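Local coordinates for ADP/ATP-dependent NAD(P)H-hydrate dehydratase (Bacillus subtilis, PDB 3RPZ), which catalyses the ADP- or ATP-dependent dehydration of hydrated NADH and NADPH, restoring the normal nicotinamide cofactor, at residues 133-138 / 153-158; 149-154 / 184-189; 170-175 / 192-197. All blocks are in the same frame, centred on the assembly; numbering follows the deposited sequence.

Contact 1. Residues 133-138 / 153-158; sequences GALAKR and PGEFFR. With NPW (beta-6-hydroxy-1,4,5,6-tetrahydronicotinamide adenine dinucleotide phosphate), chain D.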
loop_
_atom_site.group_PDB
_atom_site.type_symbol
_atom_site.label_atom_id
_atom_site.label_comp_id
_atom_site.label_asym_id
_atom_site.label_seq_id
_atom_site.Cartn_x
_atom_site.Cartn_y
_atom_site.Cartn_z
ATOM N N GLY A 133 -21.249 -15.736 5.162
ATOM C CA GLY A 133 -22.486 -15.284 5.775
ATOM C C GLY A 133 -23.732 -15.498 4.957
ATOM O O GLY A 133 -24.818 -15.383 5.500
ATOM N N ALA A 134 -23.587 -15.800 3.659
ATOM C CA ALA A 134 -24.718 -16.157 2.797
ATOM C C ALA A 134 -25.057 -17.627 2.817
ATOM O O ALA A 134 -26.047 -18.030 2.162
ATOM C CB ALA A 134 -24.486 -15.716 1.357
ATOM N N LEU A 135 -24.277 -18.467 3.507
ATOM C CA LEU A 135 -24.596 -19.875 3.641
ATOM C C LEU A 135 -25.507 -20.133 4.848
ATOM O O LEU A 135 -25.195 -19.750 5.970
ATOM C CB LEU A 135 -23.319 -20.686 3.729
ATOM C CG LEU A 135 -22.495 -20.721 2.444
ATOM C CD1 LEU A 135 -21.120 -21.423 2.668
ATOM C CD2 LEU A 135 -23.214 -21.379 1.232
ATOM N N ALA A 136 -26.633 -20.784 4.593
ATOM C CA ALA A 136 -27.635 -21.114 5.595
ATOM C C ALA A 136 -28.307 -22.410 5.190
ATOM O O ALA A 136 -28.173 -22.875 4.076
ATOM C CB ALA A 136 -28.691 -19.966 5.670
ATOM N N LYS A 137 -29.087 -22.958 6.116
ATOM C CA LYS A 137 -29.943 -24.121 5.822
ATOM C C LYS A 137 -31.129 -23.613 5.050
ATOM O O LYS A 137 -31.939 -22.860 5.586
ATOM C CB LYS A 137 -30.349 -24.828 7.120
ATOM C CG LYS A 137 -31.205 -26.079 6.892
ATOM C CD LYS A 137 -31.498 -26.836 8.205
ATOM C CE LYS A 137 -30.203 -27.391 8.828
ATOM N NZ LYS A 137 -30.353 -28.362 10.001
ATOM N N ARG A 138 -31.235 -24.017 3.787
ATOM C CA ARG A 138 -32.284 -23.507 2.916
ATOM C C ARG A 138 -32.375 -24.364 1.658
ATOM O O ARG A 138 -31.591 -25.273 1.481
ATOM C CB ARG A 138 -32.033 -22.042 2.546
ATOM C CG ARG A 138 -30.773 -21.804 1.736
ATOM C CD ARG A 138 -30.698 -20.469 1.082
ATOM N NE ARG A 138 -31.764 -20.331 0.085
ATOM C CZ ARG A 138 -32.276 -19.193 -0.330
ATOM N NH1 ARG A 138 -31.893 -18.026 0.188
ATOM N NH2 ARG A 138 -33.198 -19.245 -1.268
ATOM N N PRO A 153 -16.151 -27.198 6.291
ATOM C CA PRO A 153 -16.969 -28.202 7.001
ATOM C C PRO A 153 -17.924 -27.625 8.078
ATOM O O PRO A 153 -18.987 -28.156 8.268
ATOM C CB PRO A 153 -15.907 -29.150 7.581
ATOM C CG PRO A 153 -14.866 -29.131 6.536
ATOM C CD PRO A 153 -14.783 -27.678 6.081
ATOM N N GLY A 154 -17.546 -26.527 8.761
ATOM C CA GLY A 154 -18.419 -25.891 9.718
ATOM C C GLY A 154 -19.659 -25.331 9.046
ATOM O O GLY A 154 -20.785 -25.450 9.563
ATOM N N GLU A 155 -19.482 -24.700 7.904
ATOM C CA GLU A 155 -20.582 -24.142 7.143
ATOM C C GLU A 155 -21.457 -25.270 6.593
ATOM O O GLU A 155 -22.681 -25.124 6.518
ATOM C CB GLU A 155 -20.065 -23.231 6.024
ATOM C CG GLU A 155 -19.574 -21.912 6.581
ATOM C CD GLU A 155 -18.563 -21.168 5.778
ATOM O OE1 GLU A 155 -17.912 -21.734 4.877
ATOM O OE2 GLU A 155 -18.340 -19.953 6.084
ATOM N N PHE A 156 -20.841 -26.373 6.206
ATOM C CA PHE A 156 -21.615 -27.513 5.717
ATOM C C PHE A 156 -22.517 -28.073 6.814
ATOM O O PHE A 156 -23.673 -28.411 6.564
ATOM C CB PHE A 156 -20.673 -28.595 5.188
ATOM C CG PHE A 156 -21.366 -29.668 4.361
ATOM C CD1 PHE A 156 -21.888 -30.793 4.979
ATOM C CD2 PHE A 156 -21.438 -29.580 3.009
ATOM C CE1 PHE A 156 -22.553 -31.783 4.230
ATOM C CE2 PHE A 156 -22.070 -30.586 2.233
ATOM C CZ PHE A 156 -22.608 -31.677 2.869
ATOM N N PHE A 157 -22.021 -28.115 8.044
ATOM C CA PHE A 157 -22.847 -28.508 9.187
ATOM C C PHE A 157 -24.010 -27.546 9.367
ATOM O O PHE A 157 -25.179 -27.963 9.535
ATOM C CB PHE A 157 -21.980 -28.555 10.432
ATOM C CG PHE A 157 -22.747 -28.707 11.712
ATOM C CD1 PHE A 157 -23.652 -29.745 11.889
ATOM C CD2 PHE A 157 -22.551 -27.809 12.736
ATOM C CE1 PHE A 157 -24.351 -29.895 13.094
ATOM C CE2 PHE A 157 -23.251 -27.942 13.920
ATOM C CZ PHE A 157 -24.134 -28.981 14.096
ATOM N N ARG A 158 -23.754 -26.261 9.237
ATOM C CA ARG A 158 -24.838 -25.304 9.341
ATOM C C ARG A 158 -25.899 -25.513 8.250
ATOM O O ARG A 158 -27.071 -25.374 8.495
ATOM C CB ARG A 158 -24.299 -23.871 9.270
ATOM C CG ARG A 158 -25.371 -22.820 9.350
ATOM C CD ARG A 158 -24.802 -21.459 9.699
ATOM N NE ARG A 158 -24.258 -20.768 8.544
ATOM C CZ ARG A 158 -22.997 -20.379 8.434
ATOM N NH1 ARG A 158 -22.139 -20.632 9.396
ATOM N NH2 ARG A 158 -22.601 -19.747 7.355
HETATM P P NPW D . -13.100 -25.848 14.939
HETATM O O1 NPW D . -13.802 -24.958 15.941
HETATM O O2 NPW D . -11.756 -25.408 14.455
HETATM O O3 NPW D . -13.086 -27.338 15.324
HETATM P PA NPW D . -16.949 -19.827 11.254
HETATM P PB NPW D . -15.133 -18.236 9.630
HETATM C C1A NPW D . -15.109 -25.217 11.648
HETATM C C1B NPW D . -15.392 -13.975 7.638
HETATM N N1C NPW D . -13.962 -13.801 7.543
HETATM N N1D NPW D . -12.448 -29.001 9.482
HETATM C C2A NPW D . -14.386 -24.739 12.906
HETATM O O2A NPW D . -14.073 -25.899 13.649
HETATM C C2B NPW D . -15.978 -15.021 6.683
HETATM O O2B NPW D . -16.055 -14.559 5.358
HETATM C C2C NPW D . -13.370 -12.645 7.400
HETATM C C2D NPW D . -13.176 -28.986 10.608
HETATM C C3A NPW D . -15.428 -23.853 13.567
HETATM O O3A NPW D . -16.418 -24.607 14.298
HETATM C C3B NPW D . -17.352 -15.197 7.361
HETATM O O3B NPW D . -18.196 -14.130 6.907
HETATM C C3C NPW D . -12.129 -12.252 7.423
HETATM N N3D NPW D . -13.861 -27.962 11.145
HETATM C C4B NPW D . -17.011 -15.017 8.847
HETATM O O4B NPW D . -15.680 -14.432 8.947
HETATM C C4C NPW D . -11.105 -13.339 7.728
HETATM C C4D NPW D . -13.772 -26.871 10.374
HETATM O O4D NPW D . -15.915 -24.098 11.267
HETATM C C4E NPW D . -16.085 -23.221 12.355
HETATM C C5A NPW D . -13.005 -26.763 9.182
HETATM C C5B NPW D . -17.007 -16.334 9.629
HETATM O O5B NPW D . -16.268 -17.333 8.923
HETATM C C5C NPW D . -11.788 -14.485 8.453
HETATM C C5E NPW D . -15.440 -21.890 11.965
HETATM O O5E NPW D . -16.283 -21.248 11.015
HETATM C C6C NPW D . -13.047 -14.976 7.685
HETATM O O6C NPW D . -12.749 -15.510 6.398
HETATM C C6D NPW D . -12.294 -27.910 8.698
HETATM N N6D NPW D . -11.556 -27.973 7.602
HETATM N N7A NPW D . -13.037 -25.500 8.625
HETATM C C7C NPW D . -11.700 -10.921 7.105
HETATM N N7C NPW D . -10.403 -10.650 7.119
HETATM O O7C NPW D . -12.548 -10.023 6.869
HETATM C C8A NPW D . -13.842 -24.790 9.506
HETATM N N9A NPW D . -14.269 -25.667 10.541
HETATM O OA1 NPW D . -17.348 -19.621 12.655
HETATM O OA2 NPW D . -17.931 -19.860 10.193
HETATM O OA3 NPW D . -15.771 -18.762 10.996
HETATM O OB1 NPW D . -14.844 -19.297 8.665
HETATM O OB2 NPW D . -14.004 -17.377 10.105
#
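Leu135 and Ala136, in the loop after strand 128-130, run past one side of helix 153-160, with the CA atoms of Leu135 and Glu155 6.8 Å apart and those of Ala136 and Arg158 6.3 Å apart. Arg158 carries the polar part of the contact: its chain bends at chi3 (82°), which turns the guanidinium edge onto the carbonyl of Leu135. Arg158 presents NE and NH2 side-on, both to this one oxygen, with Arg158 NE and Arg158 NH2 each 2.9 Å from Leu135 O. The oxygen lies in the guanidinium plane, but both donors come from the same face of the carbonyl, and the N-H...O angles of 149° and 146° reflect the shared acceptor. The Leu135 and Glu155 side chains cross at about a right angle, Leu135 CD1 lying 3.9 Å from Glu155 OE1, which accepts the backbone N-H of the N-cap residue His152, the N3-to-N-cap half of a capping box. Farther out, Lys137 CB rests 3.6 Å from Arg158 O. The two-nitrogen grip fixes the rotation of the guanidinium and ties the loop to the helix whose first residues, Pro153 and Gly154, line the NPW pocket; the arginine, with NPW OA2 off its edge, probably favours the nearby diphosphate electrostatically.

Contact 2. Residues 149-154 / 184-189; sequences LTPHPG and TVIVLK. With NPW (beta-6-hydroxy-1,4,5,6-tetrahydronicotinamide adenine dinucleotide phosphate), chain D.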
loop_
_atom_site.group_PDB
_atom_site.type_symbol
_atom_site.label_atom_id
_atom_site.label_comp_id
_atom_site.label_asym_id
_atom_site.label_seq_id
_atom_site.Cartn_x
_atom_site.Cartn_y
_atom_site.Cartn_z
ATOM N N LEU A 149 -22.137 -23.171 -3.941
ATOM C CA LEU A 149 -21.944 -22.990 -2.524
ATOM C C LEU A 149 -20.537 -23.360 -2.167
ATOM O O LEU A 149 -20.047 -24.400 -2.606
ATOM C CB LEU A 149 -22.929 -23.898 -1.760
ATOM C CG LEU A 149 -24.405 -23.836 -2.209
ATOM C CD1 LEU A 149 -25.230 -24.728 -1.276
ATOM C CD2 LEU A 149 -24.941 -22.391 -2.192
ATOM N N THR A 150 -19.866 -22.573 -1.317
ATOM C CA THR A 150 -18.474 -22.822 -0.977
ATOM C C THR A 150 -18.199 -23.003 0.527
ATOM O O THR A 150 -17.387 -22.311 1.103
ATOM C CB THR A 150 -17.552 -21.755 -1.588
ATOM O OG1 THR A 150 -17.808 -20.474 -0.964
ATOM C CG2 THR A 150 -17.721 -21.611 -3.095
ATOM N N PRO A 151 -18.894 -23.935 1.177
ATOM C CA PRO A 151 -18.687 -24.163 2.588
ATOM C C PRO A 151 -17.363 -24.828 2.950
ATOM O O PRO A 151 -16.933 -25.792 2.320
ATOM C CB PRO A 151 -19.831 -25.092 2.957
ATOM C CG PRO A 151 -20.020 -25.917 1.719
ATOM C CD PRO A 151 -19.838 -24.905 0.610
ATOM N N HIS A 152 -16.797 -24.377 4.060
ATOM C CA HIS A 152 -15.912 -25.250 4.812
ATOM C C HIS A 152 -16.756 -26.206 5.642
ATOM O O HIS A 152 -17.992 -26.100 5.694
ATOM C CB HIS A 152 -14.890 -24.456 5.628
ATOM C CG HIS A 152 -15.474 -23.560 6.668
ATOM N ND1 HIS A 152 -16.413 -23.966 7.611
ATOM C CD2 HIS A 152 -15.164 -22.278 6.967
ATOM C CE1 HIS A 152 -16.705 -22.925 8.387
ATOM N NE2 HIS A 152 -15.939 -21.893 8.034
ATOM N N PRO A 153 -16.151 -27.198 6.291
ATOM C CA PRO A 153 -16.969 -28.202 7.001
ATOM C C PRO A 153 -17.924 -27.625 8.078
ATOM O O PRO A 153 -18.987 -28.156 8.268
ATOM C CB PRO A 153 -15.907 -29.150 7.581
ATOM C CG PRO A 153 -14.866 -29.131 6.536
ATOM C CD PRO A 153 -14.783 -27.678 6.081
ATOM N N GLY A 154 -17.546 -26.527 8.761
ATOM C CA GLY A 154 -18.419 -25.891 9.718
ATOM C C GLY A 154 -19.659 -25.331 9.046
ATOM O O GLY A 154 -20.785 -25.450 9.563
ATOM N N THR A 184 -27.390 -27.723 -6.297
ATOM C CA THR A 184 -26.356 -26.700 -6.358
ATOM C C THR A 184 -25.006 -27.363 -6.515
ATOM O O THR A 184 -24.809 -28.545 -6.183
ATOM C CB THR A 184 -26.306 -25.870 -5.072
ATOM O OG1 THR A 184 -25.934 -26.693 -3.970
ATOM C CG2 THR A 184 -27.606 -25.237 -4.753
ATOM N N VAL A 185 -24.030 -26.612 -7.017
ATOM C CA VAL A 185 -22.637 -27.011 -6.921
ATOM C C VAL A 185 -22.258 -26.889 -5.442
ATOM O O VAL A 185 -22.645 -25.895 -4.790
ATOM C CB VAL A 185 -21.717 -26.140 -7.791
ATOM C CG1 VAL A 185 -20.245 -26.633 -7.715
ATOM C CG2 VAL A 185 -22.227 -26.134 -9.248
ATOM N N ILE A 186 -21.451 -27.812 -4.914
ATOM C CA ILE A 186 -20.878 -27.661 -3.572
ATOM C C ILE A 186 -19.393 -27.836 -3.666
ATOM O O ILE A 186 -18.921 -28.908 -4.077
ATOM C CB ILE A 186 -21.475 -28.634 -2.526
ATOM C CG1 ILE A 186 -22.966 -28.403 -2.395
ATOM C CG2 ILE A 186 -20.800 -28.396 -1.137
ATOM C CD1 ILE A 186 -23.663 -29.278 -1.392
ATOM N N VAL A 187 -18.647 -26.798 -3.281
ATOM C CA VAL A 187 -17.212 -26.805 -3.123
ATOM C C VAL A 187 -16.991 -26.974 -1.634
ATOM O O VAL A 187 -17.093 -26.024 -0.879
ATOM C CB VAL A 187 -16.547 -25.526 -3.639
ATOM C CG1 VAL A 187 -15.049 -25.584 -3.424
ATOM C CG2 VAL A 187 -16.893 -25.292 -5.107
ATOM N N LEU A 188 -16.788 -28.221 -1.204
ATOM C CA LEU A 188 -16.596 -28.540 0.203
ATOM C C LEU A 188 -15.108 -28.447 0.493
ATOM O O LEU A 188 -14.308 -29.347 0.113
ATOM C CB LEU A 188 -17.138 -29.920 0.559
ATOM C CG LEU A 188 -16.845 -30.399 1.971
ATOM C CD1 LEU A 188 -17.508 -29.455 2.998
ATOM C CD2 LEU A 188 -17.309 -31.841 2.205
ATOM N N LYS A 189 -14.746 -27.397 1.180
ATOM C CA LYS A 189 -13.348 -27.051 1.365
ATOM C C LYS A 189 -12.664 -27.936 2.407
ATOM O O LYS A 189 -13.286 -28.688 3.170
ATOM C CB LYS A 189 -13.291 -25.554 1.696
ATOM C CG LYS A 189 -13.548 -24.745 0.435
ATOM C CD LYS A 189 -14.481 -23.534 0.431
ATOM C CE LYS A 189 -13.874 -22.486 1.265
ATOM N NZ LYS A 189 -14.756 -21.294 1.669
HETATM P P NPW D . -13.100 -25.848 14.939
HETATM O O1 NPW D . -13.802 -24.958 15.941
HETATM O O2 NPW D . -11.756 -25.408 14.455
HETATM O O3 NPW D . -13.086 -27.338 15.324
HETATM P PA NPW D . -16.949 -19.827 11.254
HETATM P PB NPW D . -15.133 -18.236 9.630
HETATM C C1A NPW D . -15.109 -25.217 11.648
HETATM C C1B NPW D . -15.392 -13.975 7.638
HETATM N N1C NPW D . -13.962 -13.801 7.543
HETATM N N1D NPW D . -12.448 -29.001 9.482
HETATM C C2A NPW D . -14.386 -24.739 12.906
HETATM O O2A NPW D . -14.073 -25.899 13.649
HETATM C C2B NPW D . -15.978 -15.021 6.683
HETATM O O2B NPW D . -16.055 -14.559 5.358
HETATM C C2C NPW D . -13.370 -12.645 7.400
HETATM C C2D NPW D . -13.176 -28.986 10.608
HETATM C C3A NPW D . -15.428 -23.853 13.567
HETATM O O3A NPW D . -16.418 -24.607 14.298
HETATM C C3B NPW D . -17.352 -15.197 7.361
HETATM O O3B NPW D . -18.196 -14.130 6.907
HETATM C C3C NPW D . -12.129 -12.252 7.423
HETATM N N3D NPW D . -13.861 -27.962 11.145
HETATM C C4B NPW D . -17.011 -15.017 8.847
HETATM O O4B NPW D . -15.680 -14.432 8.947
HETATM C C4C NPW D . -11.105 -13.339 7.728
HETATM C C4D NPW D . -13.772 -26.871 10.374
HETATM O O4D NPW D . -15.915 -24.098 11.267
HETATM C C4E NPW D . -16.085 -23.221 12.355
HETATM C C5A NPW D . -13.005 -26.763 9.182
HETATM C C5B NPW D . -17.007 -16.334 9.629
HETATM O O5B NPW D . -16.268 -17.333 8.923
HETATM C C5C NPW D . -11.788 -14.485 8.453
HETATM C C5E NPW D . -15.440 -21.890 11.965
HETATM O O5E NPW D . -16.283 -21.248 11.015
HETATM C C6C NPW D . -13.047 -14.976 7.685
HETATM O O6C NPW D . -12.749 -15.510 6.398
HETATM C C6D NPW D . -12.294 -27.910 8.698
HETATM N N6D NPW D . -11.556 -27.973 7.602
HETATM N N7A NPW D . -13.037 -25.500 8.625
HETATM C C7C NPW D . -11.700 -10.921 7.105
HETATM N N7C NPW D . -10.403 -10.650 7.119
HETATM O O7C NPW D . -12.548 -10.023 6.869
HETATM C C8A NPW D . -13.842 -24.790 9.506
HETATM N N9A NPW D . -14.269 -25.667 10.541
HETATM O OA1 NPW D . -17.348 -19.621 12.655
HETATM O OA2 NPW D . -17.931 -19.860 10.193
HETATM O OA3 NPW D . -15.771 -18.762 10.996
HETATM O OB1 NPW D . -14.844 -19.297 8.665
HETATM O OB2 NPW D . -14.004 -17.377 10.105
HETATM O O HOH W 1 -14.777 -19.839 -0.704
#
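His152, whose CB packs 4.4 Å from Lys189 CB, has the NPW atom C8A over one face of its imidazole, displaced toward the rim, while Gly154 N and the NPW phosphorus PA lie at the ring edge, in plane. A chi1 of 62° places the ring between the backbone N and the carbonyl carbon of His152, turned so that His152 NE2 donates to NPW OB1 at 2.9 Å. Earlier in the segment, Leu149 pairs in parallel with strand 185-188. Leu149 N donates to Val185 O and Val187 N to Leu149 O, the second nearly in line with the carbonyl. Pro151 has no N-H for the nearby Val187 O, but its carbonyl still accepts from Lys189 N at 2.9 Å. On the sheet face carrying Leu149 and Ile186, the side chains of Leu149 and Thr184 cross at about a right angle, Leu149 CD1 lying 3.4 Å from Thr184 OG1; nearby, Pro151 CG meets Ile186 CG2 at 3.9 Å. The Lys189 chain, bent at chi2 and chi3, folds back across Thr150. Its NZ donates to Thr150 O (2.9 Å), and a water bridges Lys189 NZ to Thr150 OG1. NZ also bonds a phosphate oxygen of AMP. One end of the sheet thus serves both nucleotides: a histidine held against NPW, and an ammonium anchored by a backbone carbonyl and a water, consistent with a positive charge positioned for the AMP phosphate.

Contact 3. Residues 170-175 / 192-197; sequences KRAEYA and QTVIAF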
loop_
_atom_site.group_PDB
_atom_site.type_symbol
_atom_site.label_atom_id
_atom_site.label_comp_id
_atom_site.label_asym_id
_atom_site.label_seq_id
_atom_site.Cartn_x
_atom_site.Cartn_y
_atom_site.Cartn_z
ATOM N N LYS A 170 -16.428 -38.958 5.412
ATOM C CA LYS A 170 -17.100 -39.336 4.168
ATOM C C LYS A 170 -17.362 -38.054 3.349
ATOM O O LYS A 170 -18.484 -37.778 2.948
ATOM C CB LYS A 170 -18.440 -40.041 4.481
ATOM C CG LYS A 170 -18.393 -41.354 5.251
ATOM C CD LYS A 170 -19.675 -42.143 5.067
ATOM C CE LYS A 170 -20.922 -41.473 5.659
ATOM N NZ LYS A 170 -22.228 -42.318 5.449
ATOM N N ARG A 171 -16.304 -37.270 3.131
ATOM C CA ARG A 171 -16.503 -35.916 2.559
ATOM C C ARG A 171 -17.177 -35.929 1.214
ATOM O O ARG A 171 -18.131 -35.195 0.969
ATOM C CB ARG A 171 -15.178 -35.157 2.480
ATOM C CG ARG A 171 -14.634 -34.734 3.837
ATOM C CD ARG A 171 -13.138 -34.356 3.773
ATOM N NE ARG A 171 -12.845 -33.426 2.691
ATOM C CZ ARG A 171 -13.087 -32.133 2.658
ATOM N NH1 ARG A 171 -13.658 -31.522 3.659
ATOM N NH2 ARG A 171 -12.738 -31.457 1.585
ATOM N N ALA A 172 -16.647 -36.720 0.284
ATOM C CA ALA A 172 -17.200 -36.749 -1.073
ATOM C C ALA A 172 -18.598 -37.308 -1.119
ATOM O O ALA A 172 -19.430 -36.778 -1.835
ATOM C CB ALA A 172 -16.310 -37.487 -2.056
ATOM N N GLU A 173 -18.883 -38.295 -0.301
ATOM C CA GLU A 173 -20.208 -38.889 -0.236
ATOM C C GLU A 173 -21.236 -37.846 0.195
ATOM O O GLU A 173 -22.264 -37.685 -0.442
ATOM C CB GLU A 173 -20.189 -40.072 0.745
ATOM C CG GLU A 173 -19.260 -41.213 0.279
ATOM C CD GLU A 173 -17.770 -41.205 0.800
ATOM O OE1 GLU A 173 -17.332 -42.388 1.044
ATOM O OE2 GLU A 173 -17.020 -40.157 0.955
ATOM N N TYR A 174 -20.944 -37.109 1.258
ATOM C CA TYR A 174 -21.862 -36.080 1.733
ATOM C C TYR A 174 -21.971 -34.950 0.750
ATOM O O TYR A 174 -23.071 -34.441 0.529
ATOM C CB TYR A 174 -21.503 -35.567 3.138
ATOM C CG TYR A 174 -21.948 -36.497 4.272
ATOM C CD1 TYR A 174 -23.280 -36.651 4.580
ATOM C CD2 TYR A 174 -21.003 -37.139 5.054
ATOM C CE1 TYR A 174 -23.684 -37.488 5.600
ATOM C CE2 TYR A 174 -21.413 -37.976 6.099
ATOM C CZ TYR A 174 -22.743 -38.105 6.343
ATOM O OH TYR A 174 -23.183 -38.931 7.361
ATOM N N ALA A 175 -20.839 -34.492 0.198
ATOM C CA ALA A 175 -20.894 -33.384 -0.719
ATOM C C ALA A 175 -21.739 -33.729 -1.948
ATOM O O ALA A 175 -22.547 -32.944 -2.401
ATOM C CB ALA A 175 -19.483 -32.939 -1.140
ATOM N N GLN A 192 -7.886 -31.709 0.177
ATOM C CA GLN A 192 -8.610 -32.417 -0.861
ATOM C C GLN A 192 -10.022 -31.907 -0.966
ATOM O O GLN A 192 -10.989 -32.633 -0.697
ATOM C CB GLN A 192 -8.542 -33.938 -0.681
ATOM C CG GLN A 192 -7.111 -34.439 -0.707
ATOM C CD GLN A 192 -7.006 -35.940 -0.826
ATOM O OE1 GLN A 192 -7.878 -36.683 -0.388
ATOM N NE2 GLN A 192 -5.916 -36.386 -1.371
ATOM N N THR A 193 -10.138 -30.634 -1.314
ATOM C CA THR A 193 -11.433 -30.019 -1.530
ATOM C C THR A 193 -12.246 -30.877 -2.499
ATOM O O THR A 193 -11.728 -31.324 -3.539
ATOM C CB THR A 193 -11.267 -28.576 -2.049
ATOM O OG1 THR A 193 -10.819 -27.742 -0.956
ATOM C CG2 THR A 193 -12.606 -27.983 -2.594
ATOM N N VAL A 194 -13.514 -31.051 -2.191
ATOM C CA VAL A 194 -14.448 -31.776 -3.067
ATOM C C VAL A 194 -15.245 -30.790 -3.888
ATOM O O VAL A 194 -15.756 -29.788 -3.327
ATOM C CB VAL A 194 -15.459 -32.650 -2.284
ATOM C CG1 VAL A 194 -16.325 -33.484 -3.251
ATOM C CG2 VAL A 194 -14.752 -33.556 -1.317
ATOM N N ILE A 195 -15.288 -30.952 -5.208
ATOM C CA ILE A 195 -16.142 -30.145 -6.066
ATOM C C ILE A 195 -17.227 -31.054 -6.603
ATOM O O ILE A 195 -16.977 -31.892 -7.477
ATOM C CB ILE A 195 -15.365 -29.483 -7.220
ATOM C CG1 ILE A 195 -14.140 -28.705 -6.723
ATOM C CG2 ILE A 195 -16.326 -28.534 -8.022
ATOM C CD1 ILE A 195 -12.836 -29.504 -6.610
ATOM N N ALA A 196 -18.430 -30.939 -6.043
ATOM C CA ALA A 196 -19.566 -31.777 -6.372
ATOM C C ALA A 196 -20.607 -30.999 -7.155
ATOM O O ALA A 196 -21.053 -29.952 -6.714
ATOM C CB ALA A 196 -20.172 -32.373 -5.127
ATOM N N PHE A 197 -20.973 -31.509 -8.333
ATOM C CA PHE A 197 -21.931 -30.878 -9.227
ATOM C C PHE A 197 -23.292 -31.571 -9.080
ATOM O O PHE A 197 -23.346 -32.764 -8.799
ATOM C CB PHE A 197 -21.416 -30.933 -10.674
ATOM C CG PHE A 197 -20.201 -30.097 -10.895
ATOM C CD1 PHE A 197 -20.306 -28.745 -11.058
ATOM C CD2 PHE A 197 -18.954 -30.652 -10.834
ATOM C CE1 PHE A 197 -19.177 -27.964 -11.188
ATOM C CE2 PHE A 197 -17.832 -29.870 -10.965
ATOM C CZ PHE A 197 -17.928 -28.540 -11.158
HETATM O O HOH W 2 -11.784 -34.987 0.427
#
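Ala172, Ala175, Val194 and Ala196 form the close-packed part of this contact, where helix 171-182 packs on the sheet face over strand 194-196. The short helical and strand axes approach to 8.5 Å and run roughly parallel (-26°); the alanines are consistent with the close approach. Val194 turns both methyls onto the first helical turn: with CG1 anti to the backbone N (chi1 -175°), Val194 CG1 reaches Ala175 CB at 3.8 Å, whereas Val194 CG2 sits 4.0 Å from Ala172 N. Two residues along the strand, on the same face, Ala196 CB packs against Ala175 CB at 4.1 Å and also lies by the carbonyl of Ala175.

Toward Gln192, which is exposed, the interface turns polar and hydrated. There Arg171, bent at chi3, extends its guanidinium to the chain just before the start of strand 194-196, and Arg171 NH2 bonds Gln192 O at 3.1 Å. The oxygen is in the guanidinium plane, but the donor stands well above the carbonyl plane. A water completes the link, accepting from Arg171 NE at 2.9 Å and donating to Gln192 O at 2.7 Å, while Arg171 NH1 is held by Gln168 OE1 and Lys189 O. Methyl contacts thus probably govern the spacing here, and an arginine held by several hydrogen bonds ties the helix start to the turn leading into Thr193, a residue of the AMP pocket.

How the contacts relate
Contact 2 lies between the other two, its centre about 8 Å from the centre of each, while those of contacts 1 and 3 are about 15 Å apart. Contacts 1 and 2 share Pro153 and Gly154 and meet where Leu135 CD1 packs 3.7 Å from Pro151 CA; both touch NPW. Contacts 2 and 3 join through the antiparallel pairing of strands 185-188 and 194-196, with Ile186 N and Ala196 O 2.8 Å apart in a probable hydrogen bond. The Glu155 side chain of contact 1 and that of Lys189 in contact 2 each come within about 4 Å of magnesium, and Lys189 and Thr193 of contact 3 both approach AMP, so the three contacts together border the region where NPW, AMP and magnesium bind, probably the active site.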